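Local structure of response regulator (Colwellia psychrerythraea, 3EQZ) at residues I22-P25 with N29-A32; V6-D11 with N17-I22; V102-T107 with T116-S121. The protein is a response regulator of the CheY-like receiver family, probably serving as the signal-receiving domain of a two-component pathway. All blocks are in the same frame, centred on the assembly; numbering follows the deposited sequence.

How the contacts relate
Contacts 1 and 2 belong to one beta-alpha-beta unit: both use helix 13-23, share I22, and reach the neighbouring strands 30-33 and 6-9. Contact 2 is buried, with aliphatic branches meeting between the sheet and helix 13-23 and an aspartate at its far end. Contact 1, at the C-terminal end of the helix, is only partly buried, and there a glutamate shares the packing of a valine. Contact 3 lies at the other outermost strand of the sheet, where an aromatic ring gathers an isoleucine, an asparagine and another phenylalanine and a second subunit approaches. Helix 112-124 also meets contact 1: V23 packs on L119, and I22 touches T116.

Contact 1 (I22-P25 with N29-A32)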
loop_
_atom_site.group_PDB
_atom_site.type_symbol
_atom_site.label_atom_id
_atom_site.label_comp_id
_atom_site.label_asym_id
_atom_site.label_seq_id
_atom_site.Cartn_x
_atom_site.Cartn_y
_atom_site.Cartn_z
ATOM N N ILE B 22 8.116 24.742 -16.654
ATOM C CA ILE B 22 7.633 23.679 -17.505
ATOM C C ILE B 22 6.188 23.919 -17.943
ATOM O O ILE B 22 5.816 23.608 -19.051
ATOM C CB ILE B 22 7.764 22.286 -16.792
ATOM C CG1 ILE B 22 9.216 21.852 -16.780
ATOM C CG2 ILE B 22 6.938 21.205 -17.522
ATOM C CD1 ILE B 22 9.549 20.956 -15.625
ATOM N N VAL B 23 5.365 24.493 -17.068
ATOM C CA VAL B 23 3.956 24.684 -17.385
ATOM C C VAL B 23 3.697 25.904 -18.270
ATOM O O VAL B 23 2.763 25.922 -19.089
ATOM C CB VAL B 23 3.090 24.847 -16.077
ATOM C CG1 VAL B 23 1.666 25.275 -16.427
ATOM C CG2 VAL B 23 3.106 23.555 -15.191
ATOM N N GLU B 24 4.458 26.959 -18.063
ATOM C CA GLU B 24 4.029 28.206 -18.663
ATOM C C GLU B 24 4.021 28.189 -20.206
ATOM O O GLU B 24 3.146 28.772 -20.821
ATOM C CB GLU B 24 4.885 29.363 -18.150
ATOM C CG GLU B 24 4.246 30.719 -18.404
ATOM C CD GLU B 24 4.850 31.833 -17.521
ATOM O OE1 GLU B 24 5.941 31.609 -16.952
ATOM O OE2 GLU B 24 4.228 32.914 -17.384
ATOM N N PRO B 25 5.004 27.522 -20.847
ATOM C CA PRO B 25 4.913 27.520 -22.323
ATOM C C PRO B 25 3.679 26.796 -22.817
ATOM O O PRO B 25 3.278 26.968 -23.976
ATOM C CB PRO B 25 6.183 26.740 -22.754
ATOM C CG PRO B 25 7.190 27.083 -21.691
ATOM C CD PRO B 25 6.315 27.037 -20.382
ATOM N N ASN B 29 -1.719 30.680 -18.389
ATOM C CA ASN B 29 -2.387 31.189 -17.177
ATOM C C ASN B 29 -2.024 30.380 -15.933
ATOM O O ASN B 29 -2.867 29.703 -15.347
ATOM C CB ASN B 29 -3.923 31.176 -17.352
ATOM C CG ASN B 29 -4.380 32.069 -18.503
ATOM O OD1 ASN B 29 -3.797 33.161 -18.735
ATOM N ND2 ASN B 29 -5.402 31.616 -19.250
ATOM N N VAL B 30 -0.773 30.441 -15.537
ATOM C CA VAL B 30 -0.304 29.596 -14.476
ATOM C C VAL B 30 0.117 30.504 -13.334
ATOM O O VAL B 30 0.728 31.566 -13.539
ATOM C CB VAL B 30 0.858 28.715 -14.958
ATOM C CG1 VAL B 30 2.025 29.568 -15.467
ATOM C CG2 VAL B 30 1.349 27.790 -13.856
ATOM N N GLU B 31 -0.231 30.094 -12.122
ATOM C CA GLU B 31 0.049 30.889 -10.958
ATOM C C GLU B 31 0.637 29.968 -9.873
ATOM O O GLU B 31 0.115 28.886 -9.619
ATOM C CB GLU B 31 -1.253 31.541 -10.491
ATOM C CG GLU B 31 -1.134 32.177 -9.135
ATOM C CD GLU B 31 -2.133 33.342 -8.878
ATOM O OE1 GLU B 31 -3.337 33.239 -9.261
ATOM O OE2 GLU B 31 -1.695 34.346 -8.259
ATOM N N ALA B 32 1.738 30.387 -9.259
ATOM C CA ALA B 32 2.383 29.573 -8.274
ATOM C C ALA B 32 2.180 30.134 -6.872
ATOM O O ALA B 32 2.346 31.345 -6.661
ATOM C CB ALA B 32 3.860 29.444 -8.587
#
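V30 meets V23 and E24 with its two methyl groups, one for each partner, where the C-terminal end of helix 13-23 comes back toward the edge of the sheet. N29, just ahead of it, turns its own side chain off this interface; its ND2 is hydrogen-bonded to the backbone oxygen of L3 and its backbone pairs with V6, which ties the entry to the strand to the neighbouring strand 6-9. At V30 the side chain faces the helix. CG2, anti to the backbone N, lies 3.6 Å from V23 CG1, and that V23 methyl also comes within 3.8 Å of V30 CB, so this methyl lies against the CB-CG2 branch of V30. V23 CG1 is itself anti to its backbone N (chi1 171°), which aims it at the strand, while V23 CG2 is turned to L119 in helix 112-124. The remaining V30 methyl, CG1, takes the aliphatic part of E24 at about a right angle: CB and CG of E24 each stand 3.9 Å from V30 CG1. E31 then points from the other face of the strand and lies against F7, while its backbone bonds with V6 and I8 hold the two strands in line. A32 continues the helix-facing side, touching C16. Beta-branched V30 is at home in a strand, and the short apolar side chain of V23 fits the closely packed, buried end of the helix. Glutamate suits the margin because its methylene groups can pack while its carboxylate continues outward along an extended chain. With no hydrogen bond or salt bridge across the segments, the attachment of helix end to strand rests on van der Waals contact, and 134 Å² of buried surface implies a modest, apolar seam that passes from buried valine to exposed glutamate.

Contact 2 (V6-D11 with N17-I22); sequences VFIVDD and NLLKTI
I8 and K20 mark the closest backbone approach of strand 6-9 to helix 13-23, with their CA atoms 7.3 Å apart, and no hydrogen bond joins the two segments. At this separation a side chain of the strand can touch the helix backbone itself. I8 does so: CG1 is anti to the carbonyl carbon (chi1 -62°), and the CD1 beyond it presses on K20 CA at 3.5 Å, tighter than usual for two carbons. The other branch, CG2, meets L19 CD1 at 3.8 Å, the two side chains crossing obliquely, so that the isoleucine straddles consecutive residues of the helix. L19 has its CB close to both branches of I8, and beyond them it touches L115 of helix 112-124 and I51 of the adjacent strand; a flexible, wholly apolar leucine fits such a meeting place. K20 lends only the root of its side chain, CB standing 3.9 Å from I8 CD1, after which an extended chain carries the amine away. On the far side of the helix T21 OG1 donates to L18 O over 2.9 Å, sharing that acceptor with the backbone N of I22, which gives the hydroxyl of this exposed threonine a partner within its own helix. D10, just past the strand end, brings OD2 to 4.1 Å from L19 CD1. Its carboxylate is gripped at both oxygens, OD2 by T15 OG1 and OD1 by D12 N, and it also touches D53. Together the segments form the first half of a right-handed beta-alpha-beta crossover ending in strand 30-33, and D10 and D11 at the strand's C-terminal end, with D53 nearby, are consistent with the acidic cluster of CheY-like receiver domains.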
loop_
_atom_site.group_PDB
_atom_site.type_symbol
_atom_site.label_atom_id
_atom_site.label_comp_id
_atom_site.label_asym_id
_atom_site.label_seq_id
_atom_site.Cartn_x
_atom_site.Cartn_y
_atom_site.Cartn_z
ATOM N N VAL B 6 -3.809 26.956 -14.218
ATOM C CA VAL B 6 -3.017 25.933 -13.521
ATOM C C VAL B 6 -2.538 26.594 -12.236
ATOM O O VAL B 6 -2.088 27.736 -12.277
ATOM C CB VAL B 6 -1.830 25.443 -14.357
ATOM C CG1 VAL B 6 -1.006 24.402 -13.584
ATOM C CG2 VAL B 6 -2.325 24.863 -15.684
ATOM N N PHE B 7 -2.703 25.926 -11.105
ATOM C CA PHE B 7 -2.202 26.430 -9.818
ATOM C C PHE B 7 -1.145 25.485 -9.342
ATOM O O PHE B 7 -1.427 24.278 -9.184
ATOM C CB PHE B 7 -3.332 26.489 -8.791
ATOM C CG PHE B 7 -4.421 27.467 -9.174
ATOM C CD1 PHE B 7 -4.307 28.824 -8.855
ATOM C CD2 PHE B 7 -5.544 27.051 -9.873
ATOM C CE1 PHE B 7 -5.308 29.766 -9.231
ATOM C CE2 PHE B 7 -6.564 27.992 -10.251
ATOM C CZ PHE B 7 -6.432 29.348 -9.937
ATOM N N ILE B 8 0.051 26.010 -9.134
ATOM C CA ILE B 8 1.155 25.247 -8.601
ATOM C C ILE B 8 1.281 25.538 -7.102
ATOM O O ILE B 8 1.472 26.699 -6.708
ATOM C CB ILE B 8 2.506 25.629 -9.263
ATOM C CG1 ILE B 8 2.451 25.312 -10.750
ATOM C CG2 ILE B 8 3.702 24.874 -8.569
ATOM C CD1 ILE B 8 3.537 25.978 -11.594
ATOM N N VAL B 9 1.167 24.487 -6.285
ATOM C CA VAL B 9 1.221 24.630 -4.830
ATOM C C VAL B 9 2.434 23.844 -4.269
ATOM O O VAL B 9 2.470 22.603 -4.256
ATOM C CB VAL B 9 -0.106 24.199 -4.196
ATOM C CG1 VAL B 9 -0.169 24.584 -2.721
ATOM C CG2 VAL B 9 -1.286 24.775 -5.019
ATOM N N ASP B 10 3.439 24.582 -3.812
ATOM C CA ASP B 10 4.707 23.969 -3.430
ATOM C C ASP B 10 5.439 25.037 -2.682
ATOM O O ASP B 10 5.689 26.119 -3.238
ATOM C CB ASP B 10 5.490 23.625 -4.697
ATOM C CG ASP B 10 6.792 22.854 -4.421
ATOM O OD1 ASP B 10 7.206 22.690 -3.232
ATOM O OD2 ASP B 10 7.385 22.380 -5.427
ATOM N N ASP B 11 5.799 24.775 -1.430
ATOM C CA ASP B 11 6.488 25.828 -0.662
ATOM C C ASP B 11 8.022 25.859 -0.900
ATOM O O ASP B 11 8.735 26.670 -0.327
ATOM C CB ASP B 11 6.133 25.754 0.821
ATOM C CG ASP B 11 6.572 24.459 1.451
ATOM O OD1 ASP B 11 7.119 23.584 0.753
ATOM O OD2 ASP B 11 6.388 24.319 2.657
ATOM N N ASN B 17 9.585 26.890 -8.946
ATOM C CA ASN B 17 10.004 27.614 -10.136
ATOM C C ASN B 17 10.237 26.661 -11.325
ATOM O O ASN B 17 9.896 26.991 -12.502
ATOM C CB ASN B 17 11.313 28.361 -9.856
ATOM C CG ASN B 17 11.910 28.914 -11.105
ATOM O OD1 ASN B 17 12.933 28.411 -11.616
ATOM N ND2 ASN B 17 11.223 29.912 -11.678
ATOM N N LEU B 18 10.809 25.489 -11.033
ATOM C CA LEU B 18 10.987 24.491 -12.079
ATOM C C LEU B 18 9.650 24.080 -12.694
ATOM O O LEU B 18 9.498 24.107 -13.916
ATOM C CB LEU B 18 11.748 23.273 -11.575
ATOM C CG LEU B 18 11.715 22.087 -12.550
ATOM C CD1 LEU B 18 12.597 22.293 -13.794
ATOM C CD2 LEU B 18 12.121 20.823 -11.791
ATOM N N LEU B 19 8.652 23.762 -11.851
ATOM C CA LEU B 19 7.304 23.422 -12.354
ATOM C C LEU B 19 6.765 24.563 -13.185
ATOM O O LEU B 19 6.209 24.381 -14.284
ATOM C CB LEU B 19 6.318 23.120 -11.208
ATOM C CG LEU B 19 6.598 21.819 -10.446
ATOM C CD1 LEU B 19 5.720 21.665 -9.159
ATOM C CD2 LEU B 19 6.440 20.567 -11.387
ATOM N N LYS B 20 6.863 25.756 -12.628
ATOM C CA LYS B 20 6.372 26.921 -13.369
ATOM C C LYS B 20 7.011 27.096 -14.765
ATOM O O LYS B 20 6.340 27.462 -15.715
ATOM C CB LYS B 20 6.544 28.225 -12.575
ATOM C CG LYS B 20 5.818 29.375 -13.289
ATOM C CD LYS B 20 5.681 30.633 -12.420
ATOM C CE LYS B 20 4.613 31.513 -13.006
ATOM N NZ LYS B 20 4.555 32.869 -12.348
ATOM N N THR B 21 8.305 26.867 -14.885
ATOM C CA THR B 21 8.919 27.015 -16.190
ATOM C C THR B 21 8.482 25.910 -17.165
ATOM O O THR B 21 8.431 26.133 -18.365
ATOM C CB THR B 21 10.459 27.103 -16.106
ATOM O OG1 THR B 21 10.986 25.873 -15.587
ATOM C CG2 THR B 21 10.897 28.273 -15.201
ATOM N N ILE B 22 8.116 24.742 -16.654
ATOM C CA ILE B 22 7.633 23.679 -17.505
ATOM C C ILE B 22 6.188 23.919 -17.943
ATOM O O ILE B 22 5.816 23.608 -19.051
ATOM C CB ILE B 22 7.764 22.286 -16.792
ATOM C CG1 ILE B 22 9.216 21.852 -16.780
ATOM C CG2 ILE B 22 6.938 21.205 -17.522
ATOM C CD1 ILE B 22 9.549 20.956 -15.625
#

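Contact 3 (V102-T107 with T116-S121); sequences VINTFT and TCFLTS
I103 touches F118 at the ring edge: its CD1 lies in the ring plane, 3.9 Å from F118 CZ, as suits a long branched residue reaching from strand to helix. N104 follows, and takes a face of the same ring. Its CB makes a CH-pi contact 4.2 Å from the centroid of F118, and its ND2 stands 3.5 Å above the ring plane, over the centre, with amide and ring planes 67° apart. Asparagine suits this place because its short side chain can lay CB and the amide nitrogen over the face while OD1 accepts a weak bond from T105 N that may steady its rotation. T105 turns to helix 87-97. F106 comes back to the interface, its CZ 3.9 Å from F118 CD2; that atom lies in the plane of the F106 ring, at its edge. All three converge on F118 because its CG is anti to the backbone N (chi1 178°), which sends the ring out from the helix toward the strand. A large ring can span this gap: the axes of 102-107 and 116-121 come no closer than 11.2 Å and run nearly antiparallel (167°). Strand 101-107 is outermost on this side, beside strand 76-81, whose I78 touches I103, F106 and F118. V114 of the second subunit packs on N104 and F118, and C117 meets C117 of that subunit, so the second subunit borders both helix 112-124 and N104 of the edge strand.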
loop_
_atom_site.group_PDB
_atom_site.type_symbol
_atom_site.label_atom_id
_atom_site.label_comp_id
_atom_site.label_asym_id
_atom_site.label_seq_id
_atom_site.Cartn_x
_atom_site.Cartn_y
_atom_site.Cartn_z
ATOM N N VAL B 102 -7.936 12.976 -9.233
ATOM C CA VAL B 102 -6.497 12.884 -9.419
ATOM C C VAL B 102 -6.227 12.342 -10.817
ATOM O O VAL B 102 -6.633 11.220 -11.141
ATOM C CB VAL B 102 -5.848 11.943 -8.402
ATOM C CG1 VAL B 102 -4.316 11.904 -8.589
ATOM C CG2 VAL B 102 -6.220 12.356 -6.968
ATOM N N ILE B 103 -5.603 13.147 -11.663
ATOM C CA ILE B 103 -5.394 12.775 -13.070
ATOM C C ILE B 103 -3.976 12.226 -13.350
ATOM O O ILE B 103 -3.760 11.591 -14.366
ATOM C CB ILE B 103 -5.667 13.950 -13.979
ATOM C CG1 ILE B 103 -4.749 15.119 -13.598
ATOM C CG2 ILE B 103 -7.185 14.317 -13.958
ATOM C CD1 ILE B 103 -4.702 16.153 -14.690
ATOM N N ASN B 104 -3.051 12.394 -12.401
ATOM C CA ASN B 104 -1.742 11.830 -12.544
ATOM C C ASN B 104 -0.956 12.152 -11.318
ATOM O O ASN B 104 -1.378 13.020 -10.546
ATOM C CB ASN B 104 -1.047 12.431 -13.789
ATOM C CG ASN B 104 0.039 11.495 -14.360
ATOM O OD1 ASN B 104 0.223 10.387 -13.882
ATOM N ND2 ASN B 104 0.711 11.937 -15.395
ATOM N N THR B 105 0.155 11.419 -11.123
ATOM C CA THR B 105 1.146 11.684 -10.108
ATOM C C THR B 105 2.564 11.600 -10.699
ATOM O O THR B 105 2.781 10.954 -11.719
ATOM C CB THR B 105 1.061 10.680 -8.892
ATOM O OG1 THR B 105 1.487 9.378 -9.300
ATOM C CG2 THR B 105 -0.386 10.605 -8.335
ATOM N N PHE B 106 3.505 12.278 -10.064
ATOM C CA PHE B 106 4.886 12.314 -10.512
ATOM C C PHE B 106 5.803 12.208 -9.341
ATOM O O PHE B 106 5.670 12.967 -8.401
ATOM C CB PHE B 106 5.204 13.654 -11.213
ATOM C CG PHE B 106 4.471 13.832 -12.501
ATOM C CD1 PHE B 106 5.080 13.488 -13.728
ATOM C CD2 PHE B 106 3.158 14.302 -12.505
ATOM C CE1 PHE B 106 4.386 13.654 -14.964
ATOM C CE2 PHE B 106 2.441 14.444 -13.737
ATOM C CZ PHE B 106 3.060 14.117 -14.958
ATOM N N THR B 107 6.794 11.318 -9.440
ATOM C CA THR B 107 7.805 11.199 -8.404
ATOM C C THR B 107 8.830 12.289 -8.585
ATOM O O THR B 107 9.071 12.775 -9.705
ATOM C CB THR B 107 8.493 9.821 -8.434
ATOM O OG1 THR B 107 9.150 9.665 -9.695
ATOM C CG2 THR B 107 7.449 8.710 -8.362
ATOM N N THR B 116 6.280 17.430 -19.375
ATOM C CA THR B 116 6.025 18.284 -20.561
ATOM C C THR B 116 5.112 17.562 -21.551
ATOM O O THR B 116 4.112 18.113 -22.049
ATOM C CB THR B 116 7.359 18.633 -21.245
ATOM O OG1 THR B 116 8.154 19.378 -20.321
ATOM C CG2 THR B 116 7.101 19.504 -22.504
ATOM N N CYS B 117 5.448 16.297 -21.778
ATOM C CA CYS B 117 4.653 15.437 -22.632
ATOM C C CYS B 117 3.183 15.272 -22.119
ATOM O O CYS B 117 2.198 15.495 -22.863
ATOM C CB CYS B 117 5.372 14.099 -22.755
ATOM S SG CYS B 117 4.608 13.024 -23.956
ATOM N N PHE B 118 3.025 14.967 -20.826
ATOM C CA PHE B 118 1.692 14.886 -20.236
ATOM C C PHE B 118 0.866 16.193 -20.326
ATOM O O PHE B 118 -0.314 16.190 -20.699
ATOM C CB PHE B 118 1.757 14.402 -18.776
ATOM C CG PHE B 118 0.400 14.341 -18.123
ATOM C CD1 PHE B 118 -0.548 13.411 -18.542
ATOM C CD2 PHE B 118 0.055 15.233 -17.122
ATOM C CE1 PHE B 118 -1.828 13.378 -17.965
ATOM C CE2 PHE B 118 -1.202 15.203 -16.542
ATOM C CZ PHE B 118 -2.139 14.262 -16.945
ATOM N N LEU B 119 1.458 17.318 -19.931
ATOM C CA LEU B 119 0.708 18.575 -20.002
ATOM C C LEU B 119 0.369 18.934 -21.462
ATOM O O LEU B 119 -0.684 19.479 -21.751
ATOM C CB LEU B 119 1.497 19.697 -19.359
ATOM C CG LEU B 119 1.751 19.570 -17.827
ATOM C CD1 LEU B 119 2.659 20.669 -17.340
ATOM C CD2 LEU B 119 0.429 19.614 -17.082
ATOM N N THR B 120 1.268 18.644 -22.384
ATOM C CA THR B 120 0.936 18.796 -23.795
ATOM C C THR B 120 -0.304 17.984 -24.181
ATOM O O THR B 120 -1.260 18.555 -24.727
ATOM C CB THR B 120 2.150 18.485 -24.680
ATOM O OG1 THR B 120 3.212 19.369 -24.297
ATOM C CG2 THR B 120 1.847 18.664 -26.207
ATOM N N SER B 121 -0.353 16.681 -23.876
ATOM C CA SER B 121 -1.588 15.955 -24.238
ATOM C C SER B 121 -2.819 16.512 -23.487
ATOM O O SER B 121 -3.942 16.542 -24.028
ATOM C CB SER B 121 -1.470 14.448 -23.997
ATOM O OG SER B 121 -1.375 14.185 -22.603
#